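Local coordinates for DTDP-4-dehydrorhamnose reductase, rfbD ortholog (Clostridium acetobutylicum, PDB 1VL0), which probably catalyses the NAD(P)H-dependent reduction of dTDP-6-deoxy-L-lyxo-4-hexulose to dTDP-L-rhamnose, a step of dTDP-L-rhamnose biosynthesis, at residues V187-G192 against R257-V262; S225-A230 against V241-C246; H217-G222 against L263-L268; G25-K30 against S196-A201. All blocks are in the same frame, centred on the assembly; numbering follows the deposited sequence.

Contact 1 of 4, residues V187-G192 against R257-V262; sequences VHDQVG and RPKYSV
V191 and Y260 form a single beta bridge, their CA atoms 5.0 Å apart. Two backbone hydrogen bonds close it, both belonging to V191 and both 2.9 Å long: N of V191 donates to O of K259, and O of V191 accepts from N of S261. The second bond is nearly straight, at 170°. The K259 carbonyl oxygen is used twice, because CA of Q190 also sends a C-H toward it, with 3.2 Å between CA of Q190 and O of K259. A short pairing of this kind lets the irregular chain between strand 242-246 and helix 266-270 settle against the start of strand 191-196, which belongs to the main sheet of this extended-type Rossmann reductase. Among the side chains, V191 makes the tightest apolar touch. Its CG2, set between the backbone N and the carbonyl carbon, comes obliquely to the Y260 ring, with CG2 of V191 3.4 Å from CD2 of Y260, and also touches CG2 of V262. Further back, K259 bends at three successive torsions, bringing NZ of K259 to 3.9 Å from OD2 of D189, a long salt bridge; OD1 of D189 is held by T248. Q190 runs out extended, its OE1 resting 3.7 Å from CB of R257, while its NE2 is bonded to T248. The guanidinium of R257 leads away to a salt bridge with D77.

Contact 2 of 4, residues S225-A230 against V241-C246; sequences SWYDFA and VKVTPC
Y227 and P245 supply the heart of this contact, in which the first turn of helix 226-237 lies against strand 242-246. The two segments run almost antiparallel, at 172°, with their axes 8.8 Å apart. From CB, the Y227 side chain leaves the helix toward the strand, with CG anti to the backbone N (chi1 165°), a torsion that lays the ring alongside P245. CG of Y227 lies 4.0 Å from CB of P245. One step on, CD1 of Y227 meets CG1 of V243 at 3.6 Å, the methyl approaching obliquely. CE1 of Y227 reaches the backbone and the pyrrolidine together, 3.6 Å from N of P245 and little farther from its CD. CZ still brushes CD and CG of P245, whereas at the tip OH of Y227 passes O of V243 at a looser 4.1 Å. Taken as a whole, the ring offers one face to the proline: CB of P245 stands 3.9 Å from the centroid of the Y227 ring and only 13° off its normal, a CH-pi contact over the middle of the ring. A turn later A230 adds its CB to the same V243 methyl, a more distant touch. No hydrogen bond crosses between the segments. The helix start is fixed within its own segment, where N of D228 donates to OG of S225 and N of S225 donates to OD2 of D228. This reciprocal pair is a capping box, and it opens a helix packed on the small two-stranded parallel sheet of 183-187 and 242-246, at the surface and away from the cofactor site.

Contact 3 of 4, residues H217-G222 against L263-L268; sequences HCTCKG and LRNYML
The H217 imidazole takes L263 over one face, where CD2 of L263 makes a CH-pi contact 4.2 Å from the centroid of the H217 ring and offset toward its rim. At the ring's edge, near its plane, ND1 of H217 gives a weak, bent hydrogen bond (134°) to O of R264, while NE2 pairs with R159. The second flat group, the N265 amide, reads the T219 backbone with both ends. OD1 of N265 accepts from N of T219 at 3.1 Å, in the carbonyl plane and on a lone pair; ND2 of N265 returns a bond to O of T219 at 3.0 Å, although that oxygen is tilted out of the amide plane. Gripped twice, the amide is fixed in rotation, and ND2 also binds D274. N265 is the centre of an inverse gamma turn and sits at the N-cap position of helix 266-270, though without a capping bond; the contact thus ties that helix start to the loop leaving strand 214-217. Two waters join the same segments: one donates to O of H217 and accepts from N of L268, the other donates to OG1 of T219 and accepts from N of L263. Y266 turns outward to D84 of the second subunit.

Contact 4 of 4, residues G25-K30 against S196-A201; sequences GREIQK and STVDLA
E27 and T197 bring together two helices, 23-32 and 197-210, in the NADH-binding Rossmann-type part of the reductase; their short segments cross at -63° with the axes 9.0 Å apart. Helix 23-32 is the one that follows the first strand of the sheet, and its residues Q23 and L24 bind NADH; T197, on the facing helix, has the nearest atom of its side chain about 5 Å from the bound dinucleotide. The contact is made by van der Waals touches, without a hydrogen bond from one segment to the other. The apolar part centres on A201, whose CB touches two side chains of the facing helix, 3.8 Å from CG of E27 and 3.9 Å from CG1 of I28. The small methyl lets the backbones come near here, with CA of I28 and CA of A201 5.5 Å apart. Mixed contacts lie toward the start of helix 197-210. CB of E27 lies alongside T197, 3.7 Å from its OG1, and CG of E27 rests 3.4 Å from O of T197. Among the polar groups, S196, at the N-cap, accepts the N-H of V198 on its OG. Q31, just beyond segment 25-30, hydrogen-bonds both OE2 of E27 and O of V198 and so ties the two helices together. Extended first (chi1 -176°) and then bent at chi2 (61°), E27 crosses V198 obliquely and brings OE2 of E27 to 3.6 Å from CG2 of V198.

Contacts 1 and 2 lie at one end of the molecule, their centres about 13 Å apart, and touch through H188, whose ND1 meets OG of S225 and whose N meets O of C246. The centre of contact 3 is about 16 Å from those of contacts 1 and 4; it continues the chain of 257-262 directly into 263-268, and its cysteines C218 and C220 pack on helix 197-210 of contact 4. Strand 191-196 runs from contact 1 straight into that helix. Along the chain, contact 1 interleaves with both contact 4 and contact 3, and contact 2 falls within contacts 1 and 3. The four thus link the cofactor-binding helix 23-32, step by step, with the outlying small sheet.

Contact 1 of 4, residues V187-G192 against R257-V262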
loop_
_atom_site.group_PDB
_atom_site.type_symbol
_atom_site.label_atom_id
_atom_site.label_comp_id
_atom_site.label_asym_id
_atom_site.label_seq_id
_atom_site.Cartn_x
_atom_site.Cartn_y
_atom_site.Cartn_z
ATOM N N VAL A 187 -15.929 -15.937 29.825
ATOM C CA VAL A 187 -16.589 -16.010 28.514
ATOM C C VAL A 187 -16.174 -17.227 27.728
ATOM O O VAL A 187 -14.975 -17.525 27.601
ATOM C CB VAL A 187 -16.364 -14.759 27.591
ATOM C CG1 VAL A 187 -17.144 -13.580 28.108
ATOM C CG2 VAL A 187 -14.883 -14.397 27.431
ATOM N N HIS A 188 -17.180 -17.932 27.225
ATOM C CA HIS A 188 -16.993 -19.118 26.377
ATOM C C HIS A 188 -17.331 -18.853 24.871
ATOM O O HIS A 188 -17.140 -19.708 23.994
ATOM C CB HIS A 188 -17.861 -20.251 26.918
ATOM C CG HIS A 188 -17.465 -21.607 26.439
ATOM N ND1 HIS A 188 -16.154 -21.953 26.169
ATOM C CD2 HIS A 188 -18.202 -22.717 26.215
ATOM C CE1 HIS A 188 -16.106 -23.217 25.784
ATOM N NE2 HIS A 188 -17.334 -23.702 25.808
ATOM N N ASP A 189 -17.826 -17.656 24.580
ATOM C CA ASP A 189 -18.217 -17.292 23.224
ATOM C C ASP A 189 -17.185 -16.410 22.525
ATOM O O ASP A 189 -17.473 -15.795 21.525
ATOM C CB ASP A 189 -19.623 -16.670 23.201
ATOM C CG ASP A 189 -19.729 -15.361 23.965
ATOM O OD1 ASP A 189 -18.715 -14.863 24.492
ATOM O OD2 ASP A 189 -20.827 -14.740 24.089
ATOM N N GLN A 190 -15.969 -16.350 23.046
ATOM C CA GLN A 190 -14.871 -15.678 22.348
ATOM C C GLN A 190 -13.720 -16.680 22.262
ATOM O O GLN A 190 -13.336 -17.241 23.280
ATOM C CB GLN A 190 -14.406 -14.450 23.108
ATOM C CG GLN A 190 -15.483 -13.334 23.323
ATOM C CD GLN A 190 -14.929 -12.167 24.159
ATOM O OE1 GLN A 190 -13.714 -11.892 24.135
ATOM N NE2 GLN A 190 -15.799 -11.499 24.901
ATOM N N VAL A 191 -13.219 -16.935 21.056
ATOM C CA VAL A 191 -12.244 -17.983 20.846
ATOM C C VAL A 191 -11.014 -17.431 20.129
ATOM O O VAL A 191 -11.080 -16.469 19.371
ATOM C CB VAL A 191 -12.790 -19.252 20.101
ATOM C CG1 VAL A 191 -14.153 -19.747 20.709
ATOM C CG2 VAL A 191 -12.949 -18.999 18.677
ATOM N N GLY A 192 -9.889 -18.065 20.397
ATOM C CA GLY A 192 -8.591 -17.626 19.901
ATOM C C GLY A 192 -7.636 -18.698 20.352
ATOM O O GLY A 192 -8.017 -19.832 20.523
ATOM N N ARG A 257 -14.993 -6.710 21.312
ATOM C CA ARG A 257 -14.062 -7.845 21.231
ATOM C C ARG A 257 -14.536 -8.863 20.218
ATOM O O ARG A 257 -15.734 -9.112 20.116
ATOM C CB ARG A 257 -13.919 -8.513 22.592
ATOM C CG ARG A 257 -12.871 -7.820 23.445
ATOM C CD ARG A 257 -13.176 -7.845 24.885
ATOM N NE ARG A 257 -12.140 -7.153 25.644
ATOM C CZ ARG A 257 -12.202 -5.890 26.052
ATOM N NH1 ARG A 257 -13.256 -5.116 25.753
ATOM N NH2 ARG A 257 -11.192 -5.400 26.767
ATOM N N PRO A 258 -13.606 -9.461 19.485
ATOM C CA PRO A 258 -13.963 -10.343 18.403
ATOM C C PRO A 258 -14.542 -11.631 18.961
ATOM O O PRO A 258 -14.051 -12.134 19.964
ATOM C CB PRO A 258 -12.608 -10.633 17.706
ATOM C CG PRO A 258 -11.609 -9.744 18.336
ATOM C CD PRO A 258 -12.147 -9.428 19.695
ATOM N N LYS A 259 -15.576 -12.163 18.331
ATOM C CA LYS A 259 -16.097 -13.458 18.732
ATOM C C LYS A 259 -15.074 -14.565 18.418
ATOM O O LYS A 259 -14.952 -15.530 19.166
ATOM C CB LYS A 259 -17.429 -13.756 18.036
ATOM C CG LYS A 259 -18.541 -12.828 18.492
ATOM C CD LYS A 259 -19.864 -13.493 18.850
ATOM C CE LYS A 259 -20.029 -13.598 20.415
ATOM N NZ LYS A 259 -20.358 -12.298 21.099
ATOM N N TYR A 260 -14.423 -14.443 17.272
ATOM C CA TYR A 260 -13.577 -15.455 16.730
ATOM C C TYR A 260 -12.298 -14.785 16.206
ATOM O O TYR A 260 -12.329 -14.106 15.172
ATOM C CB TYR A 260 -14.278 -16.192 15.596
ATOM C CG TYR A 260 -13.471 -17.387 15.075
ATOM C CD1 TYR A 260 -12.383 -17.197 14.226
ATOM C CD2 TYR A 260 -13.791 -18.675 15.428
ATOM C CE1 TYR A 260 -11.635 -18.248 13.755
ATOM C CE2 TYR A 260 -13.064 -19.756 14.922
ATOM C CZ TYR A 260 -11.977 -19.532 14.110
ATOM O OH TYR A 260 -11.238 -20.593 13.655
ATOM N N SER A 261 -11.190 -14.989 16.914
ATOM C CA SER A 261 -9.928 -14.393 16.539
ATOM C C SER A 261 -8.790 -15.401 16.454
ATOM O O SER A 261 -7.650 -15.089 16.774
ATOM C CB SER A 261 -9.587 -13.266 17.520
ATOM O OG SER A 261 -9.795 -13.669 18.843
ATOM N N VAL A 262 -9.100 -16.597 15.967
ATOM C CA VAL A 262 -8.074 -17.609 15.765
ATOM C C VAL A 262 -7.281 -17.195 14.530
ATOM O O VAL A 262 -7.858 -17.055 13.459
ATOM C CB VAL A 262 -8.668 -19.021 15.574
ATOM C CG1 VAL A 262 -7.561 -20.042 15.308
ATOM C CG2 VAL A 262 -9.426 -19.411 16.783
#

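Contact 2 of 4, residues S225-A230 against V241-C246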
loop_
_atom_site.group_PDB
_atom_site.type_symbol
_atom_site.label_atom_id
_atom_site.label_comp_id
_atom_site.label_asym_id
_atom_site.label_seq_id
_atom_site.Cartn_x
_atom_site.Cartn_y
_atom_site.Cartn_z
ATOM N N SER A 225 -11.657 -21.229 23.866
ATOM C CA SER A 225 -12.264 -20.032 24.429
ATOM C C SER A 225 -11.497 -19.584 25.665
ATOM O O SER A 225 -10.679 -20.356 26.200
ATOM C CB SER A 225 -13.707 -20.319 24.854
ATOM O OG SER A 225 -13.702 -21.190 25.985
ATOM N N TRP A 226 -11.793 -18.369 26.157
ATOM C CA TRP A 226 -11.225 -17.894 27.439
ATOM C C TRP A 226 -11.600 -18.810 28.595
ATOM O O TRP A 226 -10.772 -19.029 29.498
ATOM C CB TRP A 226 -11.622 -16.464 27.781
ATOM C CG TRP A 226 -11.058 -15.435 26.889
ATOM C CD1 TRP A 226 -11.728 -14.750 25.904
ATOM C CD2 TRP A 226 -9.726 -14.907 26.901
ATOM N NE1 TRP A 226 -10.886 -13.852 25.292
ATOM C CE2 TRP A 226 -9.650 -13.934 25.876
ATOM C CE3 TRP A 226 -8.574 -15.183 27.652
ATOM C CZ2 TRP A 226 -8.485 -13.216 25.605
ATOM C CZ3 TRP A 226 -7.416 -14.494 27.372
ATOM C CH2 TRP A 226 -7.374 -13.511 26.354
ATOM N N TYR A 227 -12.827 -19.338 28.560
ATOM C CA TYR A 227 -13.302 -20.322 29.524
ATOM C C TYR A 227 -12.367 -21.567 29.533
ATOM O O TYR A 227 -11.849 -21.975 30.563
ATOM C CB TYR A 227 -14.778 -20.674 29.246
ATOM C CG TYR A 227 -15.236 -21.935 29.958
ATOM C CD1 TYR A 227 -15.579 -21.919 31.315
ATOM C CD2 TYR A 227 -15.262 -23.159 29.282
ATOM C CE1 TYR A 227 -15.959 -23.079 31.966
ATOM C CE2 TYR A 227 -15.635 -24.315 29.913
ATOM C CZ TYR A 227 -15.985 -24.275 31.265
ATOM O OH TYR A 227 -16.368 -25.430 31.884
ATOM N N ASP A 228 -12.101 -22.133 28.364
ATOM C CA ASP A 228 -11.229 -23.284 28.263
ATOM C C ASP A 228 -9.815 -22.948 28.797
ATOM O O ASP A 228 -9.141 -23.777 29.408
ATOM C CB ASP A 228 -11.071 -23.704 26.823
ATOM C CG ASP A 228 -12.348 -24.190 26.170
ATOM O OD1 ASP A 228 -13.163 -24.847 26.854
ATOM O OD2 ASP A 228 -12.580 -23.950 24.961
ATOM N N PHE A 229 -9.372 -21.742 28.525
ATOM C CA PHE A 229 -8.040 -21.252 28.961
ATOM C C PHE A 229 -8.010 -21.272 30.501
ATOM O O PHE A 229 -7.098 -21.855 31.101
ATOM C CB PHE A 229 -7.858 -19.872 28.364
ATOM C CG PHE A 229 -6.491 -19.260 28.502
ATOM C CD1 PHE A 229 -5.401 -19.925 29.070
ATOM C CD2 PHE A 229 -6.289 -17.976 28.024
ATOM C CE1 PHE A 229 -4.146 -19.303 29.163
ATOM C CE2 PHE A 229 -5.030 -17.374 28.117
ATOM C CZ PHE A 229 -3.971 -18.037 28.705
ATOM N N ALA A 230 -9.054 -20.712 31.126
ATOM C CA ALA A 230 -9.177 -20.668 32.591
ATOM C C ALA A 230 -9.212 -22.079 33.194
ATOM O O ALA A 230 -8.506 -22.375 34.159
ATOM C CB ALA A 230 -10.411 -19.886 32.989
ATOM N N VAL A 241 -11.509 -24.108 42.120
ATOM C CA VAL A 241 -12.441 -23.050 41.815
ATOM C C VAL A 241 -13.358 -23.635 40.758
ATOM O O VAL A 241 -12.918 -24.385 39.902
ATOM C CB VAL A 241 -11.692 -21.755 41.326
ATOM C CG1 VAL A 241 -10.764 -22.055 40.154
ATOM C CG2 VAL A 241 -12.649 -20.632 40.977
ATOM N N LYS A 242 -14.642 -23.344 40.855
ATOM C CA LYS A 242 -15.596 -23.767 39.840
ATOM C C LYS A 242 -15.711 -22.666 38.787
ATOM O O LYS A 242 -16.145 -21.555 39.101
ATOM C CB LYS A 242 -16.962 -24.017 40.505
ATOM C CG LYS A 242 -18.039 -24.613 39.592
ATOM N N VAL A 243 -15.338 -22.971 37.546
ATOM C CA VAL A 243 -15.471 -22.018 36.468
ATOM C C VAL A 243 -16.754 -22.333 35.738
ATOM O O VAL A 243 -17.030 -23.483 35.436
ATOM C CB VAL A 243 -14.285 -22.042 35.496
ATOM C CG1 VAL A 243 -14.359 -20.860 34.555
ATOM C CG2 VAL A 243 -12.969 -21.990 36.256
ATOM N N THR A 244 -17.526 -21.285 35.476
ATOM C CA THR A 244 -18.790 -21.349 34.753
ATOM C C THR A 244 -18.621 -20.599 33.428
ATOM O O THR A 244 -18.128 -19.466 33.410
ATOM C CB THR A 244 -19.900 -20.691 35.605
ATOM O OG1 THR A 244 -20.232 -21.549 36.692
ATOM C CG2 THR A 244 -21.204 -20.605 34.882
ATOM N N PRO A 245 -19.025 -21.217 32.318
ATOM C CA PRO A 245 -18.971 -20.537 31.029
ATOM C C PRO A 245 -20.075 -19.506 30.938
ATOM O O PRO A 245 -21.205 -19.768 31.344
ATOM C CB PRO A 245 -19.182 -21.667 30.007
ATOM C CG PRO A 245 -19.836 -22.775 30.753
ATOM C CD PRO A 245 -19.575 -22.580 32.210
ATOM N N CYS A 246 -19.760 -18.325 30.428
ATOM C CA CYS A 246 -20.799 -17.319 30.202
ATOM C C CYS A 246 -20.679 -16.699 28.807
ATOM O O CYS A 246 -19.838 -17.106 27.996
ATOM C CB CYS A 246 -20.746 -16.251 31.290
ATOM S SG CYS A 246 -19.315 -15.174 31.173
#

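Contact 3 of 4, residues H217-G222 against L263-L268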
loop_
_atom_site.group_PDB
_atom_site.type_symbol
_atom_site.label_atom_id
_atom_site.label_comp_id
_atom_site.label_asym_id
_atom_site.label_seq_id
_atom_site.Cartn_x
_atom_site.Cartn_y
_atom_site.Cartn_z
ATOM N N HIS A 217 1.295 -14.016 11.036
ATOM C CA HIS A 217 0.573 -14.375 12.253
ATOM C C HIS A 217 1.420 -15.304 13.110
ATOM O O HIS A 217 2.121 -16.191 12.614
ATOM C CB HIS A 217 -0.734 -15.084 11.876
ATOM C CG HIS A 217 -1.729 -14.183 11.231
ATOM N ND1 HIS A 217 -2.908 -14.645 10.669
ATOM C CD2 HIS A 217 -1.699 -12.847 11.010
ATOM C CE1 HIS A 217 -3.583 -13.611 10.198
ATOM N NE2 HIS A 217 -2.867 -12.517 10.371
ATOM N N CYS A 218 1.406 -15.060 14.420
ATOM C CA CYS A 218 2.160 -15.860 15.369
ATOM C C CYS A 218 1.420 -15.990 16.688
ATOM O O CYS A 218 1.637 -15.192 17.620
ATOM C CB CYS A 218 3.542 -15.259 15.620
ATOM S SG CYS A 218 4.473 -16.407 16.641
ATOM N N THR A 219 0.495 -16.959 16.725
ATOM C CA THR A 219 -0.035 -17.482 17.948
ATOM C C THR A 219 0.357 -18.988 18.088
ATOM O O THR A 219 0.783 -19.653 17.128
ATOM C CB THR A 219 -1.567 -17.319 18.011
ATOM O OG1 THR A 219 -2.192 -18.007 16.915
ATOM C CG2 THR A 219 -1.957 -15.878 17.850
ATOM N N CYS A 220 0.166 -19.510 19.300
ATOM C CA CYS A 220 0.408 -20.910 19.544
ATOM C C CYS A 220 -0.569 -21.775 18.729
ATOM O O CYS A 220 -1.583 -21.289 18.211
ATOM C CB CYS A 220 0.389 -21.218 21.070
ATOM S SG CYS A 220 1.937 -20.745 21.990
ATOM N N LYS A 221 -0.247 -23.056 18.564
ATOM C CA LYS A 221 -1.136 -23.955 17.808
ATOM C C LYS A 221 -2.380 -24.279 18.589
ATOM O O LYS A 221 -2.364 -24.283 19.825
ATOM C CB LYS A 221 -0.422 -25.240 17.436
ATOM C CG LYS A 221 0.795 -25.077 16.577
ATOM C CD LYS A 221 1.354 -26.476 16.293
ATOM C CE LYS A 221 2.784 -26.538 15.840
ATOM N NZ LYS A 221 2.988 -25.685 14.780
ATOM N N GLY A 222 -3.479 -24.546 17.879
ATOM C CA GLY A 222 -4.714 -24.919 18.521
ATOM C C GLY A 222 -5.710 -23.780 18.625
ATOM O O GLY A 222 -5.519 -22.707 18.054
ATOM N N LEU A 263 -5.968 -16.993 14.703
ATOM C CA LEU A 263 -5.110 -16.710 13.600
ATOM C C LEU A 263 -4.406 -17.962 13.147
ATOM O O LEU A 263 -3.802 -18.654 13.944
ATOM C CB LEU A 263 -4.048 -15.696 14.013
ATOM C CG LEU A 263 -4.574 -14.400 14.599
ATOM C CD1 LEU A 263 -3.348 -13.462 14.873
ATOM C CD2 LEU A 263 -5.541 -13.720 13.689
ATOM N N ARG A 264 -4.445 -18.239 11.859
ATOM C CA ARG A 264 -3.629 -19.287 11.318
ATOM C C ARG A 264 -2.231 -18.697 11.086
ATOM O O ARG A 264 -2.102 -17.598 10.547
ATOM C CB ARG A 264 -4.219 -19.761 10.015
ATOM C CG ARG A 264 -3.547 -20.953 9.440
ATOM C CD ARG A 264 -4.265 -21.540 8.270
ATOM N NE ARG A 264 -3.462 -22.612 7.679
ATOM C CZ ARG A 264 -3.775 -23.308 6.592
ATOM N NH1 ARG A 264 -4.892 -23.079 5.969
ATOM N NH2 ARG A 264 -2.950 -24.238 6.131
ATOM N N ASN A 265 -1.197 -19.441 11.457
ATOM C CA ASN A 265 0.163 -19.060 11.208
ATOM C C ASN A 265 0.548 -19.534 9.806
ATOM O O ASN A 265 1.553 -20.279 9.611
ATOM C CB ASN A 265 1.129 -19.693 12.230
ATOM C CG ASN A 265 1.046 -19.113 13.650
ATOM O OD1 ASN A 265 0.125 -18.401 14.049
ATOM N ND2 ASN A 265 2.003 -19.481 14.434
ATOM N N TYR A 266 -0.168 -19.018 8.807
ATOM C CA TYR A 266 -0.081 -19.495 7.397
ATOM C C TYR A 266 1.229 -19.142 6.707
ATOM O O TYR A 266 1.842 -19.943 6.020
ATOM C CB TYR A 266 -1.259 -18.940 6.632
ATOM C CG TYR A 266 -1.611 -19.656 5.357
ATOM C CD1 TYR A 266 -1.497 -21.018 5.223
ATOM C CD2 TYR A 266 -2.081 -18.928 4.260
ATOM C CE1 TYR A 266 -1.837 -21.652 4.009
ATOM C CE2 TYR A 266 -2.402 -19.516 3.090
ATOM C CZ TYR A 266 -2.291 -20.894 2.963
ATOM O OH TYR A 266 -2.653 -21.451 1.757
HETATM N N MSE A 267 1.713 -17.947 6.942
HETATM C CA MSE A 267 2.989 -17.542 6.313
HETATM C C MSE A 267 4.149 -18.336 6.823
HETATM O O MSE A 267 5.103 -18.623 6.075
HETATM C CB MSE A 267 3.237 -16.051 6.538
HETATM C CG MSE A 267 2.383 -15.184 5.642
HETATM SE SE MSE A 267 3.156 -15.146 3.818
HETATM C CE MSE A 267 4.847 -14.248 4.206
ATOM N N LEU A 268 4.117 -18.684 8.102
ATOM C CA LEU A 268 5.119 -19.609 8.634
ATOM C C LEU A 268 5.041 -20.988 7.998
ATOM O O LEU A 268 6.063 -21.543 7.552
ATOM C CB LEU A 268 5.017 -19.696 10.145
ATOM C CG LEU A 268 5.548 -18.476 10.904
ATOM C CD1 LEU A 268 5.276 -18.656 12.401
ATOM C CD2 LEU A 268 7.044 -18.232 10.665
HETATM O O HOH W 1 2.501 -17.055 10.045
HETATM O O HOH W 2 -4.763 -17.654 17.382
#

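Contact 4 of 4, residues G25-K30 against S196-A201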
loop_
_atom_site.group_PDB
_atom_site.type_symbol
_atom_site.label_atom_id
_atom_site.label_comp_id
_atom_site.label_asym_id
_atom_site.label_seq_id
_atom_site.Cartn_x
_atom_site.Cartn_y
_atom_site.Cartn_z
ATOM N N GLY A 25 9.227 -7.801 25.292
ATOM C CA GLY A 25 10.523 -7.146 25.357
ATOM C C GLY A 25 11.474 -7.902 26.277
ATOM O O GLY A 25 12.610 -8.165 25.924
ATOM N N ARG A 26 10.975 -8.292 27.443
ATOM C CA ARG A 26 11.749 -9.107 28.393
ATOM C C ARG A 26 12.131 -10.472 27.843
ATOM O O ARG A 26 13.250 -10.915 28.035
ATOM C CB ARG A 26 10.993 -9.295 29.700
ATOM C CG ARG A 26 10.946 -8.062 30.538
ATOM C CD ARG A 26 10.060 -8.204 31.742
ATOM N NE ARG A 26 10.140 -7.055 32.618
ATOM C CZ ARG A 26 10.388 -7.094 33.913
ATOM N NH1 ARG A 26 10.596 -8.240 34.527
ATOM N NH2 ARG A 26 10.461 -5.967 34.604
ATOM N N GLU A 27 11.211 -11.142 27.158
ATOM C CA GLU A 27 11.515 -12.438 26.628
ATOM C C GLU A 27 12.568 -12.392 25.519
ATOM O O GLU A 27 13.456 -13.259 25.449
ATOM C CB GLU A 27 10.264 -13.154 26.213
ATOM C CG GLU A 27 10.486 -14.591 25.735
ATOM C CD GLU A 27 11.107 -15.564 26.761
ATOM O OE1 GLU A 27 11.014 -15.376 28.017
ATOM O OE2 GLU A 27 11.700 -16.575 26.312
ATOM N N ILE A 28 12.516 -11.362 24.675
ATOM C CA ILE A 28 13.481 -11.230 23.611
ATOM C C ILE A 28 14.864 -10.986 24.205
ATOM O O ILE A 28 15.852 -11.576 23.767
ATOM C CB ILE A 28 13.069 -10.098 22.691
ATOM C CG1 ILE A 28 11.833 -10.527 21.880
ATOM C CG2 ILE A 28 14.205 -9.732 21.743
ATOM C CD1 ILE A 28 11.294 -9.494 20.909
ATOM N N GLN A 29 14.934 -10.114 25.204
ATOM C CA GLN A 29 16.219 -9.879 25.881
ATOM C C GLN A 29 16.778 -11.205 26.408
ATOM O O GLN A 29 17.942 -11.500 26.224
ATOM C CB GLN A 29 16.046 -8.892 27.026
ATOM C CG GLN A 29 15.823 -7.522 26.544
ATOM C CD GLN A 29 15.740 -6.512 27.644
ATOM O OE1 GLN A 29 14.640 -6.082 28.036
ATOM N NE2 GLN A 29 16.883 -6.123 28.148
ATOM N N LYS A 30 15.901 -12.014 27.012
ATOM C CA LYS A 30 16.292 -13.282 27.598
ATOM C C LYS A 30 16.781 -14.282 26.543
ATOM O O LYS A 30 17.826 -14.912 26.731
ATOM C CB LYS A 30 15.129 -13.847 28.387
ATOM C CG LYS A 30 15.360 -15.185 29.035
ATOM C CD LYS A 30 14.246 -15.425 30.049
ATOM C CE LYS A 30 14.070 -16.890 30.392
ATOM N NZ LYS A 30 12.935 -17.032 31.365
ATOM N N SER A 196 2.270 -17.806 24.321
ATOM C CA SER A 196 3.375 -17.521 25.259
ATOM C C SER A 196 4.337 -16.615 24.555
ATOM O O SER A 196 4.569 -16.799 23.390
ATOM C CB SER A 196 4.129 -18.827 25.664
ATOM O OG SER A 196 5.243 -18.513 26.524
ATOM N N THR A 197 4.983 -15.694 25.273
ATOM C CA THR A 197 6.042 -14.873 24.679
ATOM C C THR A 197 7.247 -15.683 24.252
ATOM O O THR A 197 8.076 -15.238 23.453
ATOM C CB THR A 197 6.535 -13.783 25.656
ATOM O OG1 THR A 197 6.827 -14.361 26.952
ATOM C CG2 THR A 197 5.454 -12.761 25.898
ATOM N N VAL A 198 7.407 -16.863 24.813
ATOM C CA VAL A 198 8.563 -17.687 24.471
ATOM C C VAL A 198 8.469 -18.051 23.008
ATOM O O VAL A 198 9.453 -18.005 22.302
ATOM C CB VAL A 198 8.597 -18.994 25.315
ATOM C CG1 VAL A 198 9.657 -19.997 24.778
ATOM C CG2 VAL A 198 8.842 -18.639 26.787
ATOM N N ASP A 199 7.278 -18.488 22.582
ATOM C CA ASP A 199 7.063 -18.887 21.179
ATOM C C ASP A 199 7.086 -17.681 20.222
ATOM O O ASP A 199 7.554 -17.800 19.107
ATOM C CB ASP A 199 5.702 -19.579 21.055
ATOM C CG ASP A 199 5.667 -20.871 21.819
ATOM O OD1 ASP A 199 5.424 -20.777 23.047
ATOM O OD2 ASP A 199 5.950 -21.990 21.279
ATOM N N LEU A 200 6.510 -16.554 20.666
ATOM C CA LEU A 200 6.467 -15.351 19.879
ATOM C C LEU A 200 7.876 -14.841 19.638
ATOM O O LEU A 200 8.240 -14.502 18.531
ATOM C CB LEU A 200 5.601 -14.276 20.563
ATOM C CG LEU A 200 5.536 -12.912 19.815
ATOM C CD1 LEU A 200 5.072 -13.021 18.351
ATOM C CD2 LEU A 200 4.633 -11.995 20.638
ATOM N N ALA A 201 8.672 -14.829 20.687
ATOM C CA ALA A 201 10.044 -14.342 20.588
ATOM C C ALA A 201 10.942 -15.201 19.693
ATOM O O ALA A 201 11.799 -14.697 18.992
ATOM C CB ALA A 201 10.626 -14.245 21.977
#